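PDB 1RW1: conserved hypothetical protein yffB from Pseudomonas aeruginosa, which belongs to the ArsC family, has a thioredoxin fold, and is probably a glutathione-dependent thiol reductase. Local coordinates for residues K14-W19 and D107-A112; V35-E40 and A84-I89. All coordinates share one frame; numbering follows the deposited sequence.

From the N terminus the chain runs through strand 2-6 into helix 11-22, where residues 14-19 await a partner 88 residues further on. Strand 27-31 and helix 32-35 follow, and then residues 35-40 lead into helix 39-49. A run of helices intervenes before residues 84-89 come back beside residues 35-40 and close the smaller loop, contact 2. Strands 93-95 and 100-102 finish the sheet, and helix 106-113 returns to helix 11-22 in contact 1. Contact 2 is thus enclosed by contact 1 along the chain. In space their centres lie about 22 Å apart: contact 1 joins two helices beside the sheet, contact 2 the links bordering the intervening helical part.

Contact 1. Residues K14-W19 and D107-A112; sequences KKARTW and DAYAAA
Lys14 O, a little over one turn before the Trp19 that packs on Tyr109, is gripped twice by Thr18: by its N at 2.9 Å and by its OG1 at 2.7 Å. The two donors approach from opposite faces of the carbonyl plane, so the hydroxyl reinforces the ordinary helical bond. Across the contact no hydrogen bond forms, and the helices meet through rings and methyl groups. Trp19 carries the indole toward helix 106-113 with its CG anti to the backbone N (chi1 -166°). Tyr109 CB sits almost exactly on the normal of the six-membered indole ring, 3.7 Å from its centroid, a CH-pi contact. The phenol ring then stands nearly upright on the indole, with planes at 88° and centroids 5.6 Å apart: a T-shaped pair in which tyrosine gives the edge and tryptophan the face. Where they are nearest, Tyr109 CD2 lies 3.8 Å from Trp19 CE3. The far rim of the indole reaches the backbone, with Trp19 CH2 3.5 Å from Tyr109 O and Trp19 CZ2 equally near Ala110 N. Farther along the phenol, Ala16 CB touches the hydroxyl end, 3.9 Å from Tyr109 OH. The short axes run at 30° to each other and stay 11.4 Å apart, a wide axis separation, spanned mainly by the two large aromatic side chains. His23, just past the end of helix 11-22, stacks on Trp19, and Phe104 makes a second edge-to-face pair with Tyr109. As expected of a thioredoxin fold, both helices pack on one side of the sheet: Arg17 and Tyr109 each touch Leu4 of strand 2-6, and Tyr109 also reaches Leu101 of strand 100-102.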
loop_
_atom_site.group_PDB
_atom_site.type_symbol
_atom_site.label_atom_id
_atom_site.label_comp_id
_atom_site.label_asym_id
_atom_site.label_seq_id
_atom_site.Cartn_x
_atom_site.Cartn_y
_atom_site.Cartn_z
ATOM N N LYS A 14 1.493 -0.126 -12.404
ATOM C CA LYS A 14 1.709 0.420 -13.747
ATOM C C LYS A 14 0.579 1.376 -14.111
ATOM O O LYS A 14 0.802 2.438 -14.723
ATOM C CB LYS A 14 1.801 -0.709 -14.773
ATOM C CG LYS A 14 3.009 -1.584 -14.609
ATOM C CD LYS A 14 2.926 -2.829 -15.464
ATOM C CE LYS A 14 3.888 -3.907 -15.043
ATOM N NZ LYS A 14 3.520 -5.207 -15.640
ATOM N N LYS A 15 -0.652 0.991 -13.789
ATOM C CA LYS A 15 -1.808 1.809 -14.086
ATOM C C LYS A 15 -1.723 3.141 -13.333
ATOM O O LYS A 15 -1.916 4.212 -13.912
ATOM C CB LYS A 15 -3.097 1.056 -13.714
ATOM C CG LYS A 15 -3.351 -0.171 -14.574
ATOM C CD LYS A 15 -4.275 -1.204 -13.961
ATOM C CE LYS A 15 -5.611 -0.693 -13.561
ATOM N NZ LYS A 15 -6.473 -1.850 -13.178
ATOM N N ALA A 16 -1.450 3.063 -12.037
ATOM C CA ALA A 16 -1.406 4.246 -11.191
ATOM C C ALA A 16 -0.278 5.177 -11.619
ATOM O O ALA A 16 -0.461 6.398 -11.663
ATOM C CB ALA A 16 -1.230 3.843 -9.737
ATOM N N ARG A 17 0.897 4.617 -11.919
ATOM C CA ARG A 17 1.997 5.457 -12.368
ATOM C C ARG A 17 1.709 6.085 -13.714
ATOM O O ARG A 17 2.098 7.226 -13.958
ATOM C CB ARG A 17 3.313 4.696 -12.415
ATOM C CG ARG A 17 3.756 4.295 -11.014
ATOM C CD ARG A 17 5.168 3.734 -10.946
ATOM N NE ARG A 17 6.150 4.794 -11.057
ATOM C CZ ARG A 17 7.445 4.597 -10.927
ATOM N NH1 ARG A 17 7.911 3.382 -10.716
ATOM N NH2 ARG A 17 8.274 5.626 -11.016
ATOM N N THR A 18 1.039 5.371 -14.611
ATOM C CA THR A 18 0.645 5.994 -15.861
ATOM C C THR A 18 -0.280 7.181 -15.605
ATOM O O THR A 18 -0.113 8.233 -16.236
ATOM C CB THR A 18 0.041 4.947 -16.811
ATOM O OG1 THR A 18 0.979 3.893 -17.031
ATOM C CG2 THR A 18 -0.206 5.528 -18.190
ATOM N N TRP A 19 -1.244 7.032 -14.710
ATOM C CA TRP A 19 -2.116 8.143 -14.348
ATOM C C TRP A 19 -1.281 9.324 -13.828
ATOM O O TRP A 19 -1.418 10.466 -14.312
ATOM C CB TRP A 19 -3.165 7.670 -13.333
ATOM C CG TRP A 19 -4.303 8.634 -13.155
ATOM C CD1 TRP A 19 -5.554 8.525 -13.680
ATOM C CD2 TRP A 19 -4.296 9.860 -12.406
ATOM N NE1 TRP A 19 -6.318 9.611 -13.333
ATOM C CE2 TRP A 19 -5.563 10.454 -12.564
ATOM C CE3 TRP A 19 -3.331 10.542 -11.669
ATOM C CZ2 TRP A 19 -5.892 11.679 -11.989
ATOM C CZ3 TRP A 19 -3.655 11.759 -11.101
ATOM C CH2 TRP A 19 -4.924 12.322 -11.274
ATOM N N ASP A 107 -10.858 8.119 -9.946
ATOM C CA ASP A 107 -11.637 9.255 -9.462
ATOM C C ASP A 107 -11.048 9.837 -8.177
ATOM O O ASP A 107 -11.088 11.057 -7.976
ATOM C CB ASP A 107 -13.109 8.877 -9.245
ATOM C CG ASP A 107 -13.830 8.552 -10.537
ATOM O OD1 ASP A 107 -13.282 8.835 -11.624
ATOM O OD2 ASP A 107 -14.958 8.010 -10.553
ATOM N N ALA A 108 -10.499 8.983 -7.311
ATOM C CA ALA A 108 -9.871 9.459 -6.080
ATOM C C ALA A 108 -8.557 10.163 -6.393
ATOM O O ALA A 108 -8.218 11.173 -5.776
ATOM C CB ALA A 108 -9.631 8.315 -5.113
ATOM N N TYR A 109 -7.787 9.619 -7.336
ATOM C CA TYR A 109 -6.569 10.281 -7.770
ATOM C C TYR A 109 -6.930 11.658 -8.353
ATOM O O TYR A 109 -6.282 12.644 -8.044
ATOM C CB TYR A 109 -5.813 9.409 -8.793
ATOM C CG TYR A 109 -4.851 8.414 -8.174
ATOM C CD1 TYR A 109 -5.185 7.671 -7.064
ATOM C CD2 TYR A 109 -3.596 8.236 -8.706
ATOM C CE1 TYR A 109 -4.273 6.784 -6.489
ATOM C CE2 TYR A 109 -2.687 7.356 -8.152
ATOM C CZ TYR A 109 -3.022 6.633 -7.036
ATOM O OH TYR A 109 -2.075 5.776 -6.497
ATOM N N ALA A 110 -7.962 11.718 -9.189
ATOM C CA ALA A 110 -8.383 12.979 -9.783
ATOM C C ALA A 110 -8.824 13.990 -8.726
ATOM O O ALA A 110 -8.492 15.173 -8.801
ATOM C CB ALA A 110 -9.513 12.744 -10.757
ATOM N N ALA A 111 -9.583 13.517 -7.749
ATOM C CA ALA A 111 -10.083 14.403 -6.703
ATOM C C ALA A 111 -8.924 14.987 -5.889
ATOM O O ALA A 111 -8.998 16.123 -5.410
ATOM C CB ALA A 111 -11.043 13.653 -5.803
ATOM N N ALA A 112 -7.851 14.217 -5.743
ATOM C CA ALA A 112 -6.720 14.651 -4.940
ATOM C C ALA A 112 -5.731 15.528 -5.698
ATOM O O ALA A 112 -5.090 16.388 -5.108
ATOM C CB ALA A 112 -5.994 13.444 -4.385
#

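Contact 2. Residues V35-E40 and A84-I89; sequences VGIDRE and AQPSMI
The pyrrolidine ring of Pro86 meets Ile37 at one corner, its CG lying 3.9 Å from Ile37 CG2. This apolar touch pairs two linkers of an ArsC-type thioredoxin fold: one carries the chain from helix 32-35, just after strand 27-31, into helix 39-49, the other brings it back from helix 75-84 toward strand 93-95. Ile37 holds CG1 anti to its own backbone N (chi1 -163°), which sets the CG2 methyl between N and the carbonyl carbon and turns it to the partner linker, while the delta end of the side chain leads away. The same methyl also reaches Ile89, and the two isoleucine side chains pass at a slant. Tyr32 of helix 32-35 touches Ile37, Pro86 and Ile89, completing a small apolar cluster.

Both backbones are shaped by helix ends. Gly36 leaves helix 32-35 with a positive phi of 68°, and its O is hydrogen-bonded to His30 NE2. Asp38 is the N-cap of helix 39-49, its side chain capping a backbone N just beyond Glu40. In the other linker, residues 86-88 form a short 3-10 segment, with Met88 N bonded to Gln85 O and Ile89 N to Pro86 O, each at 3.0 Å. Arg39 forms a salt bridge with Glu80, adding a charged tie to helix 75-84. The second apolar touch is slightly longer, with Ile89 CD1 at 4.1 Å from Ile37 CG2.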
loop_
_atom_site.group_PDB
_atom_site.type_symbol
_atom_site.label_atom_id
_atom_site.label_comp_id
_atom_site.label_asym_id
_atom_site.label_seq_id
_atom_site.Cartn_x
_atom_site.Cartn_y
_atom_site.Cartn_z
ATOM N N VAL A 35 13.935 -1.131 -0.671
ATOM C CA VAL A 35 14.128 -0.506 0.638
ATOM C C VAL A 35 13.260 -1.085 1.752
ATOM O O VAL A 35 13.350 -0.637 2.888
ATOM C CB VAL A 35 13.948 1.028 0.574
ATOM C CG1 VAL A 35 15.004 1.654 -0.334
ATOM C CG2 VAL A 35 12.544 1.402 0.145
ATOM N N GLY A 36 12.440 -2.087 1.482
ATOM C CA GLY A 36 11.600 -2.649 2.520
ATOM C C GLY A 36 10.527 -1.674 2.989
ATOM O O GLY A 36 10.073 -0.803 2.236
ATOM N N ILE A 37 10.089 -1.832 4.241
ATOM C CA ILE A 37 9.092 -0.949 4.878
ATOM C C ILE A 37 9.274 -1.110 6.387
ATOM O O ILE A 37 9.883 -2.072 6.845
ATOM C CB ILE A 37 7.664 -1.325 4.443
ATOM C CG1 ILE A 37 6.632 -0.219 4.731
ATOM C CG2 ILE A 37 7.225 -2.633 5.123
ATOM C CD1 ILE A 37 6.963 1.167 4.189
ATOM N N ASP A 38 8.717 -0.179 7.155
ATOM C CA ASP A 38 8.845 -0.232 8.598
ATOM C C ASP A 38 7.488 -0.094 9.287
ATOM O O ASP A 38 6.467 0.232 8.672
ATOM C CB ASP A 38 9.830 0.833 9.096
ATOM C CG ASP A 38 9.295 2.237 8.936
ATOM O OD1 ASP A 38 8.172 2.456 8.475
ATOM O OD2 ASP A 38 9.890 3.203 9.404
ATOM N N ARG A 39 7.485 -0.327 10.589
ATOM C CA ARG A 39 6.259 -0.310 11.362
ATOM C C ARG A 39 5.663 1.076 11.441
ATOM O O ARG A 39 4.449 1.209 11.556
ATOM C CB ARG A 39 6.479 -0.785 12.772
ATOM C CG ARG A 39 6.589 -2.195 12.947
ATOM C CD ARG A 39 6.472 -2.545 14.423
ATOM N NE ARG A 39 6.832 -3.924 14.623
ATOM C CZ ARG A 39 8.057 -4.333 14.839
ATOM N NH1 ARG A 39 9.060 -3.466 14.920
ATOM N NH2 ARG A 39 8.277 -5.625 14.953
ATOM N N GLU A 40 6.487 2.117 11.428
ATOM C CA GLU A 40 5.965 3.451 11.548
ATOM C C GLU A 40 4.995 3.762 10.406
ATOM O O GLU A 40 3.902 4.297 10.625
ATOM C CB GLU A 40 7.115 4.463 11.653
ATOM C CG GLU A 40 6.649 5.865 11.984
ATOM C CD GLU A 40 6.204 6.660 10.777
ATOM O OE1 GLU A 40 6.547 6.300 9.645
ATOM O OE2 GLU A 40 5.490 7.659 10.954
ATOM N N ALA A 84 7.056 -8.125 7.893
ATOM C CA ALA A 84 7.976 -9.159 7.444
ATOM C C ALA A 84 7.829 -9.452 5.959
ATOM O O ALA A 84 8.804 -9.852 5.317
ATOM C CB ALA A 84 7.762 -10.425 8.223
ATOM N N GLN A 85 6.617 -9.273 5.433
ATOM C CA GLN A 85 6.300 -9.633 4.039
ATOM C C GLN A 85 5.539 -8.493 3.368
ATOM O O GLN A 85 4.316 -8.557 3.218
ATOM C CB GLN A 85 5.494 -10.928 3.973
ATOM C CG GLN A 85 6.318 -12.148 4.338
ATOM C CD GLN A 85 5.485 -13.390 4.251
ATOM O OE1 GLN A 85 5.356 -13.986 3.147
ATOM N NE2 GLN A 85 4.873 -13.776 5.334
ATOM N N PRO A 86 6.256 -7.468 2.905
ATOM C CA PRO A 86 5.603 -6.342 2.238
ATOM C C PRO A 86 4.780 -6.677 1.011
ATOM O O PRO A 86 3.964 -5.846 0.609
ATOM C CB PRO A 86 6.772 -5.424 1.889
ATOM C CG PRO A 86 7.805 -5.741 2.918
ATOM C CD PRO A 86 7.690 -7.200 3.159
ATOM N N SER A 87 4.971 -7.843 0.404
ATOM C CA SER A 87 4.103 -8.288 -0.683
ATOM C C SER A 87 2.640 -8.272 -0.304
ATOM O O SER A 87 1.799 -8.148 -1.209
ATOM C CB SER A 87 4.528 -9.686 -1.138
ATOM O OG SER A 87 3.622 -10.300 -2.021
HETATM N N MSE A 88 2.318 -8.423 0.976
HETATM C CA MSE A 88 0.949 -8.444 1.489
HETATM C C MSE A 88 0.308 -7.087 1.626
HETATM O O MSE A 88 -0.852 -7.012 1.993
HETATM C CB MSE A 88 0.904 -9.152 2.852
HETATM C CG MSE A 88 1.145 -10.636 2.663
HETATM SE SE MSE A 88 0.519 -11.727 4.095
HETATM C CE MSE A 88 0.248 -10.208 5.270
ATOM N N ILE A 89 1.055 -6.004 1.433
ATOM C CA ILE A 89 0.482 -4.661 1.529
ATOM C C ILE A 89 -0.270 -4.335 0.239
ATOM O O ILE A 89 0.257 -4.527 -0.852
ATOM C CB ILE A 89 1.584 -3.611 1.773
ATOM C CG1 ILE A 89 2.408 -3.963 3.020
ATOM C CG2 ILE A 89 0.980 -2.231 1.916
ATOM C CD1 ILE A 89 3.722 -3.207 3.089
#